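Beta-ketothiolase BktB (Ralstonia eutropha, PDB 4NZS) catalyses the condensation of acetyl-CoA with acetyl-CoA or propionyl-CoA to 3-oxoacyl-CoA thioesters, supplying precursors for polyhydroxyalkanoate synthesis. Local coordinates at residues V16-G21 / N257-A262; G60-T65 / N92-S97; V283-A288 / L307-L312. All blocks are in the same frame, centred on the assembly; numbering follows the deposited sequence.

In the fold
From the N terminus, strand 10-22 comes first, and interaction 1 pairs its 16-21 portion with strand 257-267, closing a loop of 235 intervening residues. Interaction 2 is nested within that loop: it brings the loop after strand 57-60 against the loop leading into helix 97-110, about 14 Å from interaction 1 between centres. Interaction 3 follows in series, in the C-terminal thiolase domain, and packs the end of helix 299-310 on strand 280-289. That strand neighbours 10-22 in the same sheet, so interactions 1 and 3 share it. Interactions 2 and 3 meet where Arg93 packs on His287, and both border the second subunit.

Interaction 1. Residues V16-G21 / N257-A262; sequences VRTAIG and NDAAAA
Thr18 overlaps the methyl of Ala259 and the backbone N of Ala260, its OG1 lying 3.5 Å from Ala259 CB. The same oxygen accepts the N-H of Ala260 in a nearly straight bond, Ala260 N to Thr18 OG1 3.1 Å at 170°. A chi1 of 68° tucks OG1 between its own backbone N and carbonyl carbon, where it can also donate to Ala19 O, 2.8 Å from OG1 and approached from above the carbonyl plane. The hydroxyl therefore stands in for a backbone acceptor exactly where regular pairing lapses: Thr18 N to Ala260 O is a weak bond of 3.3 Å.

Antiparallel ladders flank this break. Val16 and Ala262 form a hydrogen-bonded pair, with Val16 N to Ala262 O at 2.7 Å, and Arg17 faces Ala261 as a non-hydrogen-bonded pair. Past the loop, Gly21 and Asp258 pair again, Gly21 N to Asp258 O being 3.0 Å, but the register has slipped by one residue. Beside the shift, Ile20 CG2 lies 3.6 Å from Asn257 CB. The Arg17 guanidinium leads away from strand 257-267; NH1 reaches Thr18 O on a lone pair and forms a salt bridge with Asp222. The Asp258 carboxylate turns to Ser126.

Arg17 and Ala261 meet helix 357-375 on one face, whereas Val16 and Ala262 meet helix 32-47 on the other. Such a buried sheet between helical layers is characteristic of the thiolase fold.

Interaction 2. Residues G60-T65 / N92-S97; sequences GNVIQT and NRLCGS
Val62 holds CG1 anti to its backbone N (chi1 -169°), and Asn92 likewise sends CG anti to its own N (175°), which brings the valine fork against the asparagine amide. The two side chains cross at about a right angle. CG2 of Val62 lies 3.5 Å from Asn92 OD1, while CG1 lies beside the whole amide, 3.7 Å from Asn92 ND2 and hardly farther from OD1. CG2 also rests 3.5 Å from Leu94 O, while CG1 faces the leucine side chain. These are van der Waals approaches: the methyls offer nothing to Asn92 OD1 and Leu94 O, which accept bonds within 92-97.

There, Asn92 OD1 accepts the backbone N-H of Leu94, the two atoms 2.6 Å apart with an angle of 165° at the hydrogen, which defines an Asx turn. Ser97 OG takes the N-H of Arg93, and it donates to Leu94 O over 2.8 Å. That carbonyl also receives Ser97 N, both donors reaching it from the same face of its plane. This bonded loop at the entrance to helix 97-110 carries Cys95, which by similarity forms the acyl-thioester intermediate, as in other thiolases; the Asx turn of Asn92 lies within it, and Val62 packs against it.

Ser97 O lies 3.9 Å from Gly60 CA, in the direction a beta-carbon would take, so the absence of a side chain there makes room for it. Next to it, Asn61 O approaches Asn92 CB at 3.6 Å. The 60-65 loop is itself held by Glu123, whose carboxylate oxygens accept from Val62 N and Ile63 N. Asn92 extends the sheet into a strand of the second subunit, and Leu94 packs on Met70 of that subunit.

Interaction 3. Residues V283-A288 / L307-L312; sequences VSYGHA and LERAGL
The Tyr285 ring carries Arg309 NH1 over one face, 3.4 Å above its plane and displaced toward the rim. The guanidinium stands nearly upright on the ring, the two planes 81° apart, and turns an edge toward Tyr285 CE1. Its CZ is 4.9 Å from the ring centroid and 18° off the normal, a cation-pi geometry.

Tyr285 O also lies at the edge, near the guanidinium plane, and accepts from the same NH1. The modelled separation of Tyr285 O and Arg309 NH1, 2.5 Å, is very short, so the exact length is doubtful. A bend at chi3 (-67°) turns the end of the arginine chain down onto the strand, so that NH1 meets both the carbonyl and the ring.

Behind this polar edge, Val283 CG1 presses on Ala310 CB at 3.3 Å, tighter than ordinary carbon contact. Ser284 OG lies 3.6 Å from the same methyl and bonds to Ala306 O, joining strand and helix one turn earlier. Val283 and Ser284 both face Ile395 in a classic beta bulge, and a Schellman motif at Gly311 ends helix 299-310.

Asp113 of the second subunit forms a salt bridge with Arg309 NH1 and a hydrogen bond with Tyr285 OH. One carboxylate thus grips both partners of the cation-pi pair, which probably fixes the guanidinium over the ring and balances its charge at the subunit interface.

Interaction 1. Residues V16-G21 / N257-A262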
loop_
_atom_site.group_PDB
_atom_site.type_symbol
_atom_site.label_atom_id
_atom_site.label_comp_id
_atom_site.label_asym_id
_atom_site.label_seq_id
_atom_site.Cartn_x
_atom_site.Cartn_y
_atom_site.Cartn_z
ATOM N N VAL A 16 -1.898 10.198 36.586
ATOM C CA VAL A 16 -1.151 8.962 36.339
ATOM C C VAL A 16 -0.696 8.820 34.860
ATOM O O VAL A 16 -1.260 9.488 33.958
ATOM C CB VAL A 16 -2.043 7.763 36.818
ATOM C CG1 VAL A 16 -2.299 6.714 35.727
ATOM C CG2 VAL A 16 -1.472 7.110 38.065
ATOM N N ARG A 17 0.283 7.933 34.615
ATOM C CA ARG A 17 0.809 7.743 33.270
ATOM C C ARG A 17 1.488 6.393 33.002
ATOM O O ARG A 17 2.021 5.814 33.874
ATOM C CB ARG A 17 1.833 8.834 32.998
ATOM C CG ARG A 17 3.095 8.771 33.833
ATOM C CD ARG A 17 4.097 9.738 33.196
ATOM N NE ARG A 17 5.414 9.823 33.807
ATOM C CZ ARG A 17 6.446 9.054 33.495
ATOM N NH1 ARG A 17 6.328 8.069 32.627
ATOM N NH2 ARG A 17 7.602 9.234 34.098
ATOM N N THR A 18 1.452 5.896 31.776
ATOM C CA THR A 18 2.415 4.862 31.382
ATOM C C THR A 18 3.773 5.474 31.524
ATOM O O THR A 18 3.890 6.690 31.636
ATOM C CB THR A 18 2.262 4.386 29.913
ATOM O OG1 THR A 18 2.627 5.426 28.998
ATOM C CG2 THR A 18 0.789 3.944 29.659
ATOM N N ALA A 19 4.765 4.607 31.579
ATOM C CA ALA A 19 6.155 4.960 31.306
ATOM C C ALA A 19 6.281 5.253 29.829
ATOM O O ALA A 19 5.414 4.845 29.065
ATOM C CB ALA A 19 7.055 3.772 31.660
ATOM N N ILE A 20 7.399 5.836 29.397
ATOM C CA ILE A 20 7.545 6.274 28.021
ATOM C C ILE A 20 8.392 5.305 27.241
ATOM O O ILE A 20 9.497 4.966 27.694
ATOM C CB ILE A 20 8.200 7.646 27.948
ATOM C CG1 ILE A 20 7.343 8.643 28.719
ATOM C CG2 ILE A 20 8.357 8.072 26.489
ATOM C CD1 ILE A 20 8.048 9.927 29.159
ATOM N N GLY A 21 7.893 4.907 26.058
ATOM C CA GLY A 21 8.615 4.054 25.145
ATOM C C GLY A 21 9.475 4.794 24.110
ATOM O O GLY A 21 9.168 5.940 23.725
ATOM N N ASN A 257 8.435 9.040 20.637
ATOM C CA ASN A 257 8.126 8.181 21.744
ATOM C C ASN A 257 6.675 7.828 21.876
ATOM O O ASN A 257 5.825 8.516 21.346
ATOM C CB ASN A 257 8.627 8.870 22.999
ATOM C CG ASN A 257 10.143 8.890 23.073
ATOM O OD1 ASN A 257 10.783 7.921 23.541
ATOM N ND2 ASN A 257 10.743 9.999 22.615
ATOM N N ASP A 258 6.407 6.770 22.636
ATOM C CA ASP A 258 5.062 6.240 22.808
ATOM C C ASP A 258 4.550 6.464 24.267
ATOM O O ASP A 258 5.297 6.167 25.204
ATOM C CB ASP A 258 5.089 4.740 22.498
ATOM C CG ASP A 258 5.624 4.389 21.092
ATOM O OD1 ASP A 258 5.206 4.983 20.076
ATOM O OD2 ASP A 258 6.402 3.409 20.986
ATOM N N ALA A 259 3.314 6.981 24.495
ATOM C CA ALA A 259 2.769 7.023 25.877
ATOM C C ALA A 259 1.350 7.474 26.064
ATOM O O ALA A 259 0.690 7.950 25.141
ATOM C CB ALA A 259 3.639 7.859 26.754
ATOM N N ALA A 260 0.864 7.284 27.290
ATOM C CA ALA A 260 -0.401 7.898 27.714
ATOM C C ALA A 260 -0.324 8.573 29.092
ATOM O O ALA A 260 0.661 8.455 29.833
ATOM C CB ALA A 260 -1.522 6.855 27.703
ATOM N N ALA A 261 -1.374 9.289 29.446
ATOM C CA ALA A 261 -1.434 9.937 30.751
ATOM C C ALA A 261 -2.819 10.411 31.050
ATOM O O ALA A 261 -3.441 10.967 30.141
ATOM C CB ALA A 261 -0.536 11.138 30.775
ATOM N N ALA A 262 -3.274 10.264 32.308
ATOM C CA ALA A 262 -4.574 10.842 32.711
ATOM C C ALA A 262 -4.580 11.515 34.080
ATOM O O ALA A 262 -3.826 11.162 34.992
ATOM C CB ALA A 262 -5.675 9.794 32.656
#

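Interaction 2. Residues G60-T65 / N92-S97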
loop_
_atom_site.group_PDB
_atom_site.type_symbol
_atom_site.label_atom_id
_atom_site.label_comp_id
_atom_site.label_asym_id
_atom_site.label_seq_id
_atom_site.Cartn_x
_atom_site.Cartn_y
_atom_site.Cartn_z
ATOM N N GLY A 60 -5.890 14.075 24.241
ATOM C CA GLY A 60 -5.053 14.715 23.260
ATOM C C GLY A 60 -4.302 13.633 22.522
ATOM O O GLY A 60 -3.744 12.661 23.113
ATOM N N ASN A 61 -4.320 13.784 21.212
ATOM C CA ASN A 61 -3.626 12.872 20.346
ATOM C C ASN A 61 -3.389 13.600 19.069
ATOM O O ASN A 61 -4.215 14.463 18.707
ATOM C CB ASN A 61 -4.521 11.676 20.068
ATOM C CG ASN A 61 -3.993 10.829 18.959
ATOM O OD1 ASN A 61 -3.025 10.099 19.143
ATOM N ND2 ASN A 61 -4.546 10.980 17.796
ATOM N N VAL A 62 -2.342 13.236 18.336
ATOM C CA VAL A 62 -2.190 13.893 17.023
ATOM C C VAL A 62 -2.286 13.039 15.786
ATOM O O VAL A 62 -2.901 13.410 14.766
ATOM C CB VAL A 62 -0.876 14.669 16.930
ATOM C CG1 VAL A 62 -0.903 15.525 15.679
ATOM C CG2 VAL A 62 -0.710 15.548 18.151
ATOM N N ILE A 63 -1.601 11.924 15.861
ATOM C CA ILE A 63 -1.418 11.067 14.758
ATOM C C ILE A 63 -2.373 9.888 14.933
ATOM O O ILE A 63 -2.310 9.182 15.924
ATOM C CB ILE A 63 -0.003 10.491 14.782
ATOM C CG1 ILE A 63 1.070 11.576 14.637
ATOM C CG2 ILE A 63 0.146 9.506 13.643
ATOM C CD1 ILE A 63 2.503 11.045 14.858
ATOM N N GLN A 64 -3.204 9.656 13.928
ATOM C CA GLN A 64 -4.089 8.529 13.874
ATOM C C GLN A 64 -3.313 7.300 13.364
ATOM O O GLN A 64 -2.698 7.292 12.303
ATOM C CB GLN A 64 -5.260 8.878 13.006
ATOM C CG GLN A 64 -5.862 10.157 13.487
ATOM C CD GLN A 64 -7.161 10.514 12.821
ATOM O OE1 GLN A 64 -7.841 11.446 13.266
ATOM N NE2 GLN A 64 -7.516 9.804 11.752
ATOM N N THR A 65 -3.264 6.322 14.252
ATOM C CA THR A 65 -2.756 5.025 14.035
ATOM C C THR A 65 -3.767 4.163 13.332
ATOM O O THR A 65 -3.395 3.246 12.627
ATOM C CB THR A 65 -2.467 4.380 15.383
ATOM O OG1 THR A 65 -1.429 5.133 16.014
ATOM C CG2 THR A 65 -1.961 2.999 15.211
ATOM N N ASN A 92 -6.844 18.033 19.309
ATOM C CA ASN A 92 -5.500 18.168 18.790
ATOM C C ASN A 92 -4.953 19.583 18.758
ATOM O O ASN A 92 -5.422 20.404 18.014
ATOM C CB ASN A 92 -5.410 17.544 17.401
ATOM C CG ASN A 92 -4.059 17.754 16.758
ATOM O OD1 ASN A 92 -3.097 18.068 17.428
ATOM N ND2 ASN A 92 -3.991 17.590 15.458
ATOM N N ARG A 93 -3.904 19.825 19.521
ATOM C CA ARG A 93 -3.144 21.055 19.425
ATOM C C ARG A 93 -1.674 20.738 19.315
ATOM O O ARG A 93 -0.858 21.352 19.969
ATOM C CB ARG A 93 -3.408 22.012 20.580
ATOM C CG ARG A 93 -3.164 23.462 20.199
ATOM C CD ARG A 93 -3.114 24.401 21.388
ATOM N NE ARG A 93 -4.441 24.656 21.918
ATOM C CZ ARG A 93 -5.223 25.644 21.518
ATOM N NH1 ARG A 93 -4.808 26.484 20.596
ATOM N NH2 ARG A 93 -6.418 25.792 22.049
ATOM N N LEU A 94 -1.358 19.741 18.505
ATOM C CA LEU A 94 0.015 19.350 18.256
ATOM C C LEU A 94 0.688 18.969 19.567
ATOM O O LEU A 94 0.157 18.169 20.313
ATOM C CB LEU A 94 0.769 20.450 17.503
ATOM C CG LEU A 94 0.570 20.506 16.008
ATOM C CD1 LEU A 94 1.130 19.268 15.351
ATOM C CD2 LEU A 94 -0.893 20.695 15.678
ATOM N N CYS A 95 1.836 19.567 19.841
ATOM C CA CYS A 95 2.657 19.254 20.983
ATOM C C CYS A 95 1.909 19.523 22.266
ATOM O O CYS A 95 2.158 18.892 23.274
ATOM C CB CYS A 95 3.932 20.072 20.917
ATOM S SG CYS A 95 4.675 20.042 19.289
ATOM N N GLY A 96 1.000 20.483 22.213
ATOM C CA GLY A 96 0.279 20.940 23.374
ATOM C C GLY A 96 -1.014 20.221 23.674
ATOM O O GLY A 96 -1.742 20.599 24.566
ATOM N N SER A 97 -1.299 19.182 22.914
ATOM C CA SER A 97 -2.590 18.534 22.966
ATOM C C SER A 97 -2.911 17.966 24.352
ATOM O O SER A 97 -4.024 18.084 24.822
ATOM C CB SER A 97 -2.660 17.429 21.908
ATOM O OG SER A 97 -2.585 17.943 20.604
#

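Interaction 3. Residues V283-A288 / L307-L312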
loop_
_atom_site.group_PDB
_atom_site.type_symbol
_atom_site.label_atom_id
_atom_site.label_comp_id
_atom_site.label_asym_id
_atom_site.label_seq_id
_atom_site.Cartn_x
_atom_site.Cartn_y
_atom_site.Cartn_z
ATOM N N VAL A 283 -5.056 26.953 38.988
ATOM C CA VAL A 283 -4.987 28.390 39.197
ATOM C C VAL A 283 -5.554 29.102 37.991
ATOM O O VAL A 283 -6.616 29.690 38.076
ATOM C CB VAL A 283 -3.561 28.890 39.412
ATOM C CG1 VAL A 283 -3.580 30.393 39.668
ATOM C CG2 VAL A 283 -2.905 28.129 40.554
ATOM N N SER A 284 -4.835 29.027 36.872
ATOM C CA SER A 284 -5.195 29.695 35.627
ATOM C C SER A 284 -4.453 28.973 34.463
ATOM O O SER A 284 -3.654 28.051 34.700
ATOM C CB SER A 284 -4.818 31.180 35.696
ATOM O OG SER A 284 -3.392 31.354 35.725
ATOM N N TYR A 285 -4.740 29.396 33.226
ATOM C CA TYR A 285 -4.137 28.878 31.994
ATOM C C TYR A 285 -4.201 29.936 30.918
ATOM O O TYR A 285 -5.168 30.726 30.857
ATOM C CB TYR A 285 -4.889 27.657 31.469
ATOM C CG TYR A 285 -6.297 27.967 31.005
ATOM C CD1 TYR A 285 -6.546 28.551 29.752
ATOM C CD2 TYR A 285 -7.382 27.691 31.824
ATOM C CE1 TYR A 285 -7.842 28.862 29.357
ATOM C CE2 TYR A 285 -8.691 27.966 31.429
ATOM C CZ TYR A 285 -8.925 28.556 30.213
ATOM O OH TYR A 285 -10.241 28.832 29.858
ATOM N N GLY A 286 -3.204 29.922 30.036
ATOM C CA GLY A 286 -3.123 30.870 28.916
ATOM C C GLY A 286 -2.414 30.337 27.664
ATOM O O GLY A 286 -1.304 29.802 27.722
ATOM N N HIS A 287 -3.055 30.543 26.522
ATOM C CA HIS A 287 -2.581 30.042 25.242
ATOM C C HIS A 287 -1.892 31.177 24.465
ATOM O O HIS A 287 -1.903 32.327 24.905
ATOM C CB HIS A 287 -3.777 29.512 24.430
ATOM C CG HIS A 287 -4.538 28.392 25.077
ATOM N ND1 HIS A 287 -4.720 28.275 26.438
ATOM C CD2 HIS A 287 -5.204 27.350 24.527
ATOM C CE1 HIS A 287 -5.466 27.213 26.696
ATOM N NE2 HIS A 287 -5.774 26.635 25.553
ATOM N N ALA A 288 -1.291 30.849 23.318
ATOM C CA ALA A 288 -0.743 31.863 22.401
ATOM C C ALA A 288 -0.345 31.299 21.041
ATOM O O ALA A 288 0.033 30.132 20.900
ATOM C CB ALA A 288 0.448 32.568 23.014
ATOM N N LEU A 307 0.447 33.830 33.973
ATOM C CA LEU A 307 0.847 34.348 35.260
ATOM C C LEU A 307 -0.036 35.503 35.663
ATOM O O LEU A 307 -0.610 35.512 36.741
ATOM C CB LEU A 307 2.275 34.846 35.163
ATOM C CG LEU A 307 3.288 33.728 35.049
ATOM C CD1 LEU A 307 4.686 34.288 34.899
ATOM C CD2 LEU A 307 3.183 32.844 36.275
ATOM N N GLU A 308 -0.232 36.434 34.753
ATOM C CA GLU A 308 -1.165 37.503 35.010
ATOM C C GLU A 308 -2.468 36.969 35.653
ATOM O O GLU A 308 -2.700 37.208 36.831
ATOM C CB GLU A 308 -1.412 38.287 33.713
ATOM C CG GLU A 308 -2.438 39.414 33.801
ATOM C CD GLU A 308 -3.785 39.034 33.207
ATOM O OE1 GLU A 308 -4.816 39.171 33.901
ATOM O OE2 GLU A 308 -3.814 38.586 32.042
ATOM N N ARG A 309 -3.267 36.188 34.929
ATOM C CA ARG A 309 -4.634 35.835 35.387
ATOM C C ARG A 309 -4.680 35.043 36.693
ATOM O O ARG A 309 -5.766 34.772 37.211
ATOM C CB ARG A 309 -5.398 35.048 34.321
ATOM C CG ARG A 309 -5.349 35.656 32.934
ATOM C CD ARG A 309 -6.541 35.243 32.094
ATOM N NE ARG A 309 -6.520 33.821 31.785
ATOM C CZ ARG A 309 -7.525 33.161 31.215
ATOM N NH1 ARG A 309 -7.388 31.860 30.979
ATOM N NH2 ARG A 309 -8.662 33.784 30.878
ATOM N N ALA A 310 -3.507 34.648 37.193
ATOM C CA ALA A 310 -3.357 34.062 38.525
ATOM C C ALA A 310 -3.172 35.133 39.575
ATOM O O ALA A 310 -3.453 34.926 40.763
ATOM C CB ALA A 310 -2.149 33.154 38.536
ATOM N N GLY A 311 -2.661 36.269 39.112
ATOM C CA GLY A 311 -2.201 37.341 39.968
ATOM C C GLY A 311 -0.816 37.064 40.503
ATOM O O GLY A 311 -0.340 37.742 41.406
ATOM N N LEU A 312 -0.150 36.061 39.966
ATOM C CA LEU A 312 1.090 35.657 40.568
ATOM C C LEU A 312 2.211 36.021 39.610
ATOM O O LEU A 312 1.966 36.498 38.497
ATOM C CB LEU A 312 1.003 34.180 40.940
ATOM C CG LEU A 312 -0.298 33.822 41.695
ATOM C CD1 LEU A 312 -0.169 32.446 42.349
ATOM C CD2 LEU A 312 -0.723 34.846 42.757
#